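Local coordinates for glucose-6-phosphate dehydrogenase (PDB 5AQ1), which oxidises glucose 6-phosphate to 6-phosphogluconolactone with NADP+ as hydride acceptor, the step that opens the pentose phosphate pathway and supplies NADPH, at residues R377-D382 / S504-T508; L124-L129 / N143-Y147; R64-I68 / F104-S109. All coordinates share one frame; numbering follows the deposited sequence.

Contact 1. Residues R377-D382 / S504-T508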
loop_
_atom_site.group_PDB
_atom_site.type_symbol
_atom_site.label_atom_id
_atom_site.label_comp_id
_atom_site.label_asym_id
_atom_site.label_seq_id
_atom_site.Cartn_x
_atom_site.Cartn_y
_atom_site.Cartn_z
ATOM N N ARG B 377 3.874 -16.688 15.149
ATOM C CA ARG B 377 3.715 -16.963 13.725
ATOM C C ARG B 377 2.860 -15.894 13.052
ATOM O O ARG B 377 1.668 -15.781 13.329
ATOM C CB ARG B 377 3.119 -18.354 13.518
ATOM C CG ARG B 377 4.105 -19.472 13.806
ATOM C CD ARG B 377 3.410 -20.803 14.015
ATOM N NE ARG B 377 4.364 -21.871 14.325
ATOM C CZ ARG B 377 5.121 -22.506 13.432
ATOM N NH1 ARG B 377 5.061 -22.199 12.140
ATOM N NH2 ARG B 377 5.947 -23.460 13.831
ATOM N N ILE B 378 3.489 -15.111 12.178
ATOM C CA ILE B 378 2.794 -14.119 11.365
ATOM C C ILE B 378 2.506 -14.755 10.008
ATOM O O ILE B 378 3.376 -14.789 9.130
ATOM C CB ILE B 378 3.643 -12.845 11.150
ATOM C CG1 ILE B 378 4.244 -12.339 12.468
ATOM C CG2 ILE B 378 2.811 -11.752 10.483
ATOM C CD1 ILE B 378 3.220 -11.871 13.479
ATOM N N GLN B 379 1.289 -15.262 9.838
ATOM C CA GLN B 379 0.900 -15.932 8.600
ATOM C C GLN B 379 0.293 -14.942 7.607
ATOM O O GLN B 379 -0.773 -14.378 7.852
ATOM C CB GLN B 379 -0.087 -17.058 8.903
ATOM C CG GLN B 379 -0.481 -17.888 7.696
ATOM C CD GLN B 379 -1.191 -19.169 8.087
ATOM O OE1 GLN B 379 -2.417 -19.246 8.050
ATOM N NE2 GLN B 379 -0.425 -20.178 8.473
ATOM N N PHE B 380 0.982 -14.750 6.484
ATOM C CA PHE B 380 0.542 -13.819 5.449
ATOM C C PHE B 380 -0.523 -14.434 4.544
ATOM O O PHE B 380 -0.777 -15.641 4.573
ATOM C CB PHE B 380 1.736 -13.334 4.617
ATOM C CG PHE B 380 2.788 -12.630 5.428
ATOM C CD1 PHE B 380 2.628 -11.302 5.800
ATOM C CD2 PHE B 380 3.930 -13.303 5.842
ATOM C CE1 PHE B 380 3.591 -10.653 6.558
ATOM C CE2 PHE B 380 4.896 -12.658 6.600
ATOM C CZ PHE B 380 4.727 -11.330 6.956
ATOM N N LYS B 381 -1.158 -13.575 3.756
ATOM C CA LYS B 381 -2.197 -14.000 2.826
ATOM C C LYS B 381 -1.617 -14.802 1.674
ATOM O O LYS B 381 -0.434 -14.707 1.362
ATOM C CB LYS B 381 -2.934 -12.785 2.264
ATOM C CG LYS B 381 -3.843 -12.091 3.257
ATOM C CD LYS B 381 -4.268 -10.736 2.727
ATOM C CE LYS B 381 -5.619 -10.319 3.272
ATOM N NZ LYS B 381 -5.887 -8.883 3.003
ATOM N N ASP B 382 -2.477 -15.581 1.038
ATOM C CA ASP B 382 -2.104 -16.323 -0.154
ATOM C C ASP B 382 -1.859 -15.380 -1.317
ATOM O O ASP B 382 -2.605 -14.420 -1.517
ATOM C CB ASP B 382 -3.215 -17.294 -0.544
ATOM C CG ASP B 382 -3.338 -18.440 0.413
ATOM O OD1 ASP B 382 -2.535 -19.396 0.298
ATOM O OD2 ASP B 382 -4.245 -18.385 1.268
ATOM N N SER B 504 -10.806 -20.330 12.649
ATOM C CA SER B 504 -10.390 -18.979 13.014
ATOM C C SER B 504 -9.533 -18.312 11.932
ATOM O O SER B 504 -9.408 -17.088 11.918
ATOM C CB SER B 504 -9.627 -18.982 14.342
ATOM O OG SER B 504 -10.470 -19.334 15.424
ATOM N N GLY B 505 -8.932 -19.109 11.047
ATOM C CA GLY B 505 -8.223 -18.572 9.887
ATOM C C GLY B 505 -6.743 -18.892 9.782
ATOM O O GLY B 505 -6.085 -18.423 8.859
ATOM N N TYR B 506 -6.202 -19.668 10.716
ATOM C CA TYR B 506 -4.821 -20.127 10.600
ATOM C C TYR B 506 -4.775 -21.436 9.807
ATOM O O TYR B 506 -5.291 -22.457 10.261
ATOM C CB TYR B 506 -4.183 -20.322 11.978
ATOM C CG TYR B 506 -2.731 -20.720 11.892
ATOM C CD1 TYR B 506 -1.734 -19.764 11.742
ATOM C CD2 TYR B 506 -2.356 -22.060 11.928
ATOM C CE1 TYR B 506 -0.402 -20.130 11.649
ATOM C CE2 TYR B 506 -1.030 -22.438 11.832
ATOM C CZ TYR B 506 -0.055 -21.473 11.692
ATOM O OH TYR B 506 1.263 -21.863 11.599
ATOM N N LYS B 507 -4.171 -21.393 8.620
ATOM C CA LYS B 507 -4.017 -22.583 7.783
ATOM C C LYS B 507 -2.755 -23.314 8.183
ATOM O O LYS B 507 -1.648 -22.864 7.894
ATOM C CB LYS B 507 -3.977 -22.224 6.294
ATOM C CG LYS B 507 -5.352 -22.205 5.647
ATOM C CD LYS B 507 -5.358 -21.481 4.310
ATOM C CE LYS B 507 -4.865 -22.362 3.173
ATOM N NZ LYS B 507 -5.026 -21.669 1.864
ATOM N N THR B 508 -2.935 -24.443 8.856
ATOM C CA THR B 508 -1.816 -25.214 9.371
ATOM C C THR B 508 -1.211 -26.059 8.244
ATOM O O THR B 508 -1.906 -26.861 7.612
ATOM C CB THR B 508 -2.244 -26.068 10.593
ATOM O OG1 THR B 508 -1.089 -26.442 11.351
ATOM C CG2 THR B 508 -3.032 -27.321 10.183
#
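The primary amide of Q379 docks on the backbone of K507 with both of its ends. K507 N donates to Q379 OE1 at 2.8 Å, in the carbonyl plane and on a lone pair of the amide oxygen. In return Q379 NE2 donates to K507 O at 3.0 Å, a more bent bond (141° at the hydrogen) that reaches the carbonyl from above its plane. Q379 NE2 also lies over one face of the Y506 ring, offset toward the rim and 3.2 Å from Y506 CE1, with amide and ring planes 17° apart. Q379 reaches this place because CG stands anti to the backbone N (chi1 -176°) and the chain runs on extended. At the far end of the ring, Y506 OH sits 3.4 Å from R377 CD, while the guanidinium is turned steeply to the ring. D382 OD2 and K507 NZ form a salt bridge at 3.4 Å whose hydrogen bond is weak. Further out, two charged residues set these groups in place. E395 takes bonds from Q379 NE2 and Y506 OH and a salt bridge from R377 NH1; R393 donates to Q379 OE1 and G505 O and makes the stronger salt bridge to D382 OD2. G505, at positive phi, ends helix 495-504 in a Schellman motif and turns the chain into the tail. The near-C-terminal tail thus lies against the end of strand 373-380, which runs between strands 240-248 and 395-401 in the large mixed sheet of the C-terminal domain, while F380 and K381 pack on V230 and R229 of the second subunit.

Contact 2. Residues L124-L129 / N143-Y147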
loop_
_atom_site.group_PDB
_atom_site.type_symbol
_atom_site.label_atom_id
_atom_site.label_comp_id
_atom_site.label_asym_id
_atom_site.label_seq_id
_atom_site.Cartn_x
_atom_site.Cartn_y
_atom_site.Cartn_z
ATOM N N LEU B 124 16.584 -3.314 58.942
ATOM C CA LEU B 124 16.969 -3.425 57.529
ATOM C C LEU B 124 17.636 -2.143 57.038
ATOM O O LEU B 124 18.698 -2.187 56.413
ATOM C CB LEU B 124 15.744 -3.740 56.663
ATOM C CG LEU B 124 15.925 -3.802 55.137
ATOM C CD1 LEU B 124 16.997 -4.803 54.734
ATOM C CD2 LEU B 124 14.606 -4.138 54.457
ATOM N N ASN B 125 17.005 -1.009 57.330
ATOM C CA ASN B 125 17.548 0.298 56.973
ATOM C C ASN B 125 18.962 0.504 57.517
ATOM O O ASN B 125 19.847 0.990 56.810
ATOM C CB ASN B 125 16.624 1.398 57.495
ATOM C CG ASN B 125 17.057 2.784 57.060
ATOM O OD1 ASN B 125 16.971 3.131 55.887
ATOM N ND2 ASN B 125 17.518 3.589 58.009
ATOM N N GLU B 126 19.161 0.128 58.776
ATOM C CA GLU B 126 20.448 0.306 59.456
ATOM C C GLU B 126 21.539 -0.570 58.864
ATOM O O GLU B 126 22.696 -0.155 58.772
ATOM C CB GLU B 126 20.304 -0.002 60.947
ATOM C CG GLU B 126 19.489 1.039 61.689
ATOM C CD GLU B 126 19.024 0.570 63.050
ATOM O OE1 GLU B 126 19.657 -0.327 63.652
ATOM O OE2 GLU B 126 17.997 1.106 63.515
ATOM N N ARG B 127 21.169 -1.789 58.490
ATOM C CA ARG B 127 22.092 -2.704 57.846
ATOM C C ARG B 127 22.520 -2.149 56.488
ATOM O O ARG B 127 23.691 -2.241 56.113
ATOM C CB ARG B 127 21.437 -4.071 57.684
ATOM C CG ARG B 127 22.331 -5.128 57.064
ATOM C CD ARG B 127 23.594 -5.373 57.881
ATOM N NE ARG B 127 24.031 -6.760 57.746
ATOM C CZ ARG B 127 23.541 -7.782 58.449
ATOM N NH1 ARG B 127 22.593 -7.593 59.369
ATOM N NH2 ARG B 127 24.003 -9.009 58.234
ATOM N N ILE B 128 21.566 -1.565 55.768
ATOM C CA ILE B 128 21.859 -0.901 54.502
ATOM C C ILE B 128 22.768 0.299 54.747
ATOM O O ILE B 128 23.748 0.486 54.027
ATOM C CB ILE B 128 20.574 -0.448 53.773
ATOM C CG1 ILE B 128 19.772 -1.666 53.305
ATOM C CG2 ILE B 128 20.914 0.428 52.572
ATOM C CD1 ILE B 128 18.349 -1.350 52.894
ATOM N N LEU B 129 22.448 1.102 55.761
ATOM C CA LEU B 129 23.273 2.261 56.114
ATOM C C LEU B 129 24.727 1.870 56.377
ATOM O O LEU B 129 25.642 2.554 55.920
ATOM C CB LEU B 129 22.717 2.987 57.345
ATOM C CG LEU B 129 21.514 3.921 57.172
ATOM C CD1 LEU B 129 21.012 4.380 58.539
ATOM C CD2 LEU B 129 21.834 5.119 56.283
ATOM N N ASN B 143 22.308 4.105 46.309
ATOM C CA ASN B 143 21.100 3.702 45.592
ATOM C C ASN B 143 20.622 2.345 46.094
ATOM O O ASN B 143 21.431 1.453 46.330
ATOM C CB ASN B 143 21.374 3.628 44.093
ATOM C CG ASN B 143 21.785 4.965 43.508
ATOM O OD1 ASN B 143 21.097 5.971 43.685
ATOM N ND2 ASN B 143 22.910 4.984 42.806
ATOM N N ARG B 144 19.311 2.189 46.241
ATOM C CA ARG B 144 18.739 0.987 46.839
ATOM C C ARG B 144 17.743 0.320 45.901
ATOM O O ARG B 144 16.751 0.933 45.514
ATOM C CB ARG B 144 18.039 1.341 48.150
ATOM C CG ARG B 144 18.926 2.075 49.139
ATOM C CD ARG B 144 18.212 2.321 50.458
ATOM N NE ARG B 144 19.073 3.002 51.424
ATOM C CZ ARG B 144 18.735 3.280 52.682
ATOM N NH1 ARG B 144 17.541 2.942 53.157
ATOM N NH2 ARG B 144 19.602 3.902 53.473
ATOM N N LEU B 145 18.015 -0.932 45.535
ATOM C CA LEU B 145 17.088 -1.734 44.732
ATOM C C LEU B 145 16.487 -2.832 45.604
ATOM O O LEU B 145 17.202 -3.708 46.085
ATOM C CB LEU B 145 17.811 -2.358 43.538
ATOM C CG LEU B 145 16.963 -3.193 42.572
ATOM C CD1 LEU B 145 16.033 -2.310 41.764
ATOM C CD2 LEU B 145 17.853 -3.997 41.636
ATOM N N PHE B 146 15.174 -2.773 45.811
ATOM C CA PHE B 146 14.473 -3.783 46.593
ATOM C C PHE B 146 13.805 -4.774 45.651
ATOM O O PHE B 146 12.925 -4.397 44.878
ATOM C CB PHE B 146 13.425 -3.130 47.497
ATOM C CG PHE B 146 14.012 -2.233 48.552
ATOM C CD1 PHE B 146 14.615 -2.773 49.676
ATOM C CD2 PHE B 146 13.956 -0.852 48.425
ATOM C CE1 PHE B 146 15.159 -1.955 50.652
ATOM C CE2 PHE B 146 14.496 -0.028 49.398
ATOM C CZ PHE B 146 15.100 -0.579 50.512
ATOM N N TYR B 147 14.243 -6.031 45.704
ATOM C CA TYR B 147 13.624 -7.104 44.927
ATOM C C TYR B 147 12.652 -7.868 45.823
ATOM O O TYR B 147 13.071 -8.523 46.776
ATOM C CB TYR B 147 14.684 -8.060 44.365
ATOM C CG TYR B 147 14.207 -8.853 43.160
ATOM C CD1 TYR B 147 13.141 -9.750 43.262
ATOM C CD2 TYR B 147 14.820 -8.709 41.917
ATOM C CE1 TYR B 147 12.700 -10.473 42.167
ATOM C CE2 TYR B 147 14.386 -9.431 40.816
ATOM C CZ TYR B 147 13.324 -10.309 40.948
ATOM O OH TYR B 147 12.886 -11.028 39.863
HETATM O O HOH W 1 18.350 6.129 54.806
#
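R144 reaches from its strand to the helix as a straight arm and meets three side chains with different parts of its guanidinium. Over one face lies the CG2 methyl of I128, 3.4 Å from R144 NE and offset toward the rim. At the edge, near the plane, R144 NH1 donates to N125 OD1 at 2.8 Å, nearly straight at 166°, although the amide and guanidinium planes are 54° apart. L129 CD2 also stands at this edge, 3.8 Å from R144 NH2. R144 is extended from CG to NE, which carries the charged group out to the helix. In this Rossmann-type coenzyme domain, helix 118-134 is the connection of a β-α-β crossover from strand 108-112 to the parallel strand 143-148, beyond strands 67-72 and 33-38; the short segments run at 134° to each other, their axes 11.2 Å apart. Deeper in, the contact turns apolar. I128 divides its branches between the two strand residues: CG2 serves R144, while CD1 approaches the F146 ring obliquely, 3.9 Å from CE1. L124 CD2 adds a looser touch at 4.4 Å from F146 CE1, and L124, I128 and F146 all pack on V36 of strand 33-38. The charge of R144 is met by E132, one helical turn beyond I128, through a salt bridge at NE, and a water weakly links R144 NH2 with N125 OD1.

Contact 3. Residues R64-I68 / F104-S109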
loop_
_atom_site.group_PDB
_atom_site.type_symbol
_atom_site.label_atom_id
_atom_site.label_comp_id
_atom_site.label_asym_id
_atom_site.label_seq_id
_atom_site.Cartn_x
_atom_site.Cartn_y
_atom_site.Cartn_z
ATOM N N ARG B 64 32.067 -3.842 41.388
ATOM C CA ARG B 64 32.816 -4.833 42.164
ATOM C C ARG B 64 32.511 -4.746 43.665
ATOM O O ARG B 64 32.486 -5.770 44.350
ATOM C CB ARG B 64 34.316 -4.715 41.882
ATOM C CG ARG B 64 34.720 -5.344 40.542
ATOM C CD ARG B 64 35.525 -4.399 39.673
ATOM N NE ARG B 64 36.181 -5.097 38.572
ATOM C CZ ARG B 64 36.954 -4.503 37.664
ATOM N NH1 ARG B 64 37.169 -3.191 37.710
ATOM N NH2 ARG B 64 37.512 -5.225 36.700
ATOM N N ASP B 65 32.229 -3.538 44.153
ATOM C CA ASP B 65 31.895 -3.320 45.568
ATOM C C ASP B 65 30.382 -3.210 45.845
ATOM O O ASP B 65 29.969 -2.567 46.812
ATOM C CB ASP B 65 32.642 -2.090 46.117
ATOM C CG ASP B 65 32.296 -0.797 45.382
ATOM O OD1 ASP B 65 31.552 -0.828 44.376
ATOM O OD2 ASP B 65 32.787 0.263 45.819
ATOM N N VAL B 66 29.565 -3.857 45.016
ATOM C CA VAL B 66 28.127 -3.942 45.260
ATOM C C VAL B 66 27.838 -4.739 46.531
ATOM O O VAL B 66 28.613 -5.615 46.912
ATOM C CB VAL B 66 27.383 -4.603 44.072
ATOM C CG1 VAL B 66 27.701 -6.093 43.969
ATOM C CG2 VAL B 66 25.876 -4.396 44.185
ATOM N N ASN B 67 26.721 -4.428 47.178
ATOM C CA ASN B 67 26.256 -5.190 48.328
ATOM C C ASN B 67 24.916 -5.841 48.039
ATOM O O ASN B 67 23.952 -5.163 47.696
ATOM C CB ASN B 67 26.141 -4.283 49.546
ATOM C CG ASN B 67 27.479 -4.041 50.210
ATOM O OD1 ASN B 67 27.999 -2.929 50.195
ATOM N ND2 ASN B 67 28.051 -5.091 50.792
ATOM N N ILE B 68 24.871 -7.161 48.174
ATOM C CA ILE B 68 23.650 -7.923 47.971
ATOM C C ILE B 68 23.225 -8.459 49.329
ATOM O O ILE B 68 23.962 -9.215 49.964
ATOM C CB ILE B 68 23.868 -9.073 46.969
ATOM C CG1 ILE B 68 24.318 -8.507 45.618
ATOM C CG2 ILE B 68 22.593 -9.890 46.798
ATOM C CD1 ILE B 68 24.962 -9.526 44.705
ATOM N N PHE B 104 32.119 -13.241 44.088
ATOM C CA PHE B 104 30.713 -12.854 44.055
ATOM C C PHE B 104 30.006 -13.143 45.382
ATOM O O PHE B 104 29.272 -12.296 45.891
ATOM C CB PHE B 104 29.976 -13.554 42.913
ATOM C CG PHE B 104 28.499 -13.275 42.891
ATOM C CD1 PHE B 104 28.027 -11.998 42.621
ATOM C CD2 PHE B 104 27.581 -14.284 43.154
ATOM C CE1 PHE B 104 26.671 -11.731 42.608
ATOM C CE2 PHE B 104 26.223 -14.024 43.139
ATOM C CZ PHE B 104 25.768 -12.747 42.866
ATOM N N LEU B 105 30.230 -14.331 45.941
ATOM C CA LEU B 105 29.611 -14.716 47.215
ATOM C C LEU B 105 30.062 -13.819 48.367
ATOM O O LEU B 105 29.320 -13.623 49.326
ATOM C CB LEU B 105 29.897 -16.187 47.548
ATOM C CG LEU B 105 29.330 -17.240 46.590
ATOM C CD1 LEU B 105 29.702 -18.635 47.071
ATOM C CD2 LEU B 105 27.820 -17.113 46.433
ATOM N N ARG B 106 31.267 -13.266 48.265
ATOM C CA ARG B 106 31.748 -12.280 49.240
ATOM C C ARG B 106 30.858 -11.033 49.316
ATOM O O ARG B 106 30.814 -10.368 50.349
ATOM C CB ARG B 106 33.194 -11.867 48.935
ATOM C CG ARG B 106 34.240 -12.568 49.782
ATOM C CD ARG B 106 35.664 -12.208 49.313
ATOM N NE ARG B 106 36.221 -13.189 48.371
ATOM C CZ ARG B 106 36.787 -14.350 48.711
ATOM N NH1 ARG B 106 36.885 -14.721 49.989
ATOM N NH2 ARG B 106 37.261 -15.156 47.759
ATOM N N ARG B 107 30.154 -10.729 48.230
ATOM C CA ARG B 107 29.260 -9.572 48.176
ATOM C C ARG B 107 27.873 -9.841 48.771
ATOM O O ARG B 107 27.086 -8.910 48.916
ATOM C CB ARG B 107 29.092 -9.088 46.727
ATOM C CG ARG B 107 30.384 -8.887 45.935
ATOM C CD ARG B 107 31.474 -8.169 46.720
ATOM N NE ARG B 107 30.992 -6.939 47.341
ATOM C CZ ARG B 107 31.699 -6.185 48.180
ATOM N NH1 ARG B 107 32.945 -6.513 48.509
ATOM N NH2 ARG B 107 31.152 -5.089 48.693
ATOM N N ILE B 108 27.573 -11.093 49.113
ATOM C CA ILE B 108 26.245 -11.455 49.606
ATOM C C ILE B 108 26.218 -11.552 51.127
ATOM O O ILE B 108 27.049 -12.229 51.718
ATOM C CB ILE B 108 25.764 -12.798 49.016
ATOM C CG1 ILE B 108 25.704 -12.705 47.488
ATOM C CG2 ILE B 108 24.391 -13.167 49.574
ATOM C CD1 ILE B 108 25.295 -13.989 46.792
ATOM N N SER B 109 25.248 -10.876 51.742
ATOM C CA SER B 109 24.953 -11.030 53.167
ATOM C C SER B 109 23.529 -11.546 53.342
ATOM O O SER B 109 22.710 -11.450 52.423
ATOM C CB SER B 109 25.085 -9.697 53.896
ATOM O OG SER B 109 26.387 -9.168 53.756
HETATM O O HOH W 2 26.393 -7.842 51.482
#
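I68 and I108 pair as neighbours in parallel strands, their CA atoms 4.7 Å apart, with I68 N donating to R107 O at 2.9 Å and I68 O accepting from S109 N at 2.8 Å. A type I turn from L105 to I108 joins helix 101-105 to strand 108-112 and sets R107 beside residues 64-66. Its side chain folds back, bent at chi2 and chi3 (-44° and -50°), and grips V66 O side-on with two nitrogens. R107 NE bonds V66 O at 2.8 Å, in the carbonyl plane; R107 NH2 bonds it at 3.1 Å, from above that plane. One face of the guanidinium lies against D65 CA. On the face that carries I68 and I108, I68 CD1 touches F104 CE1 at 3.5 Å, the side chains crossing at about a right angle, and I68 CB meets I108 CG1 at 4.1 Å. Helix 43-58 backs this cluster: F50 packs on both isoleucines, and F54 and Y57 meet the F104 ring. Where the strands start, a water accepts from N67 ND2, donates to R107 O and bonds S109 OG. With two N-H groups on one carbonyl, the guanidinium of R107 is fixed in its rotation, and its positive charge would probably polarise the V66 peptide just before the partner strand begins.

Overall arrangement
Contacts 2 and 3 belong to one coenzyme-binding domain, their centres 13 Å apart, and serve the same parallel sheet: contact 3 joins strands 67-72 and 108-112 at its margin, while contact 2 lays helix 118-134 on strand 143-148 further in. That helix also reaches contact 3, where M131 packs on N67 and S109. Contact 1 is about 51 Å from either, centre to centre, across the chain's centre in the C-terminal domain. Contact 2 is buried, combining apolar packing with one arginine; the partly buried contact 3 relies on sheet bonds and a guanidinium-carbonyl grip. Contact 1, also partly buried, instead fixes an irregular tail through a side-chain amide and charged residues.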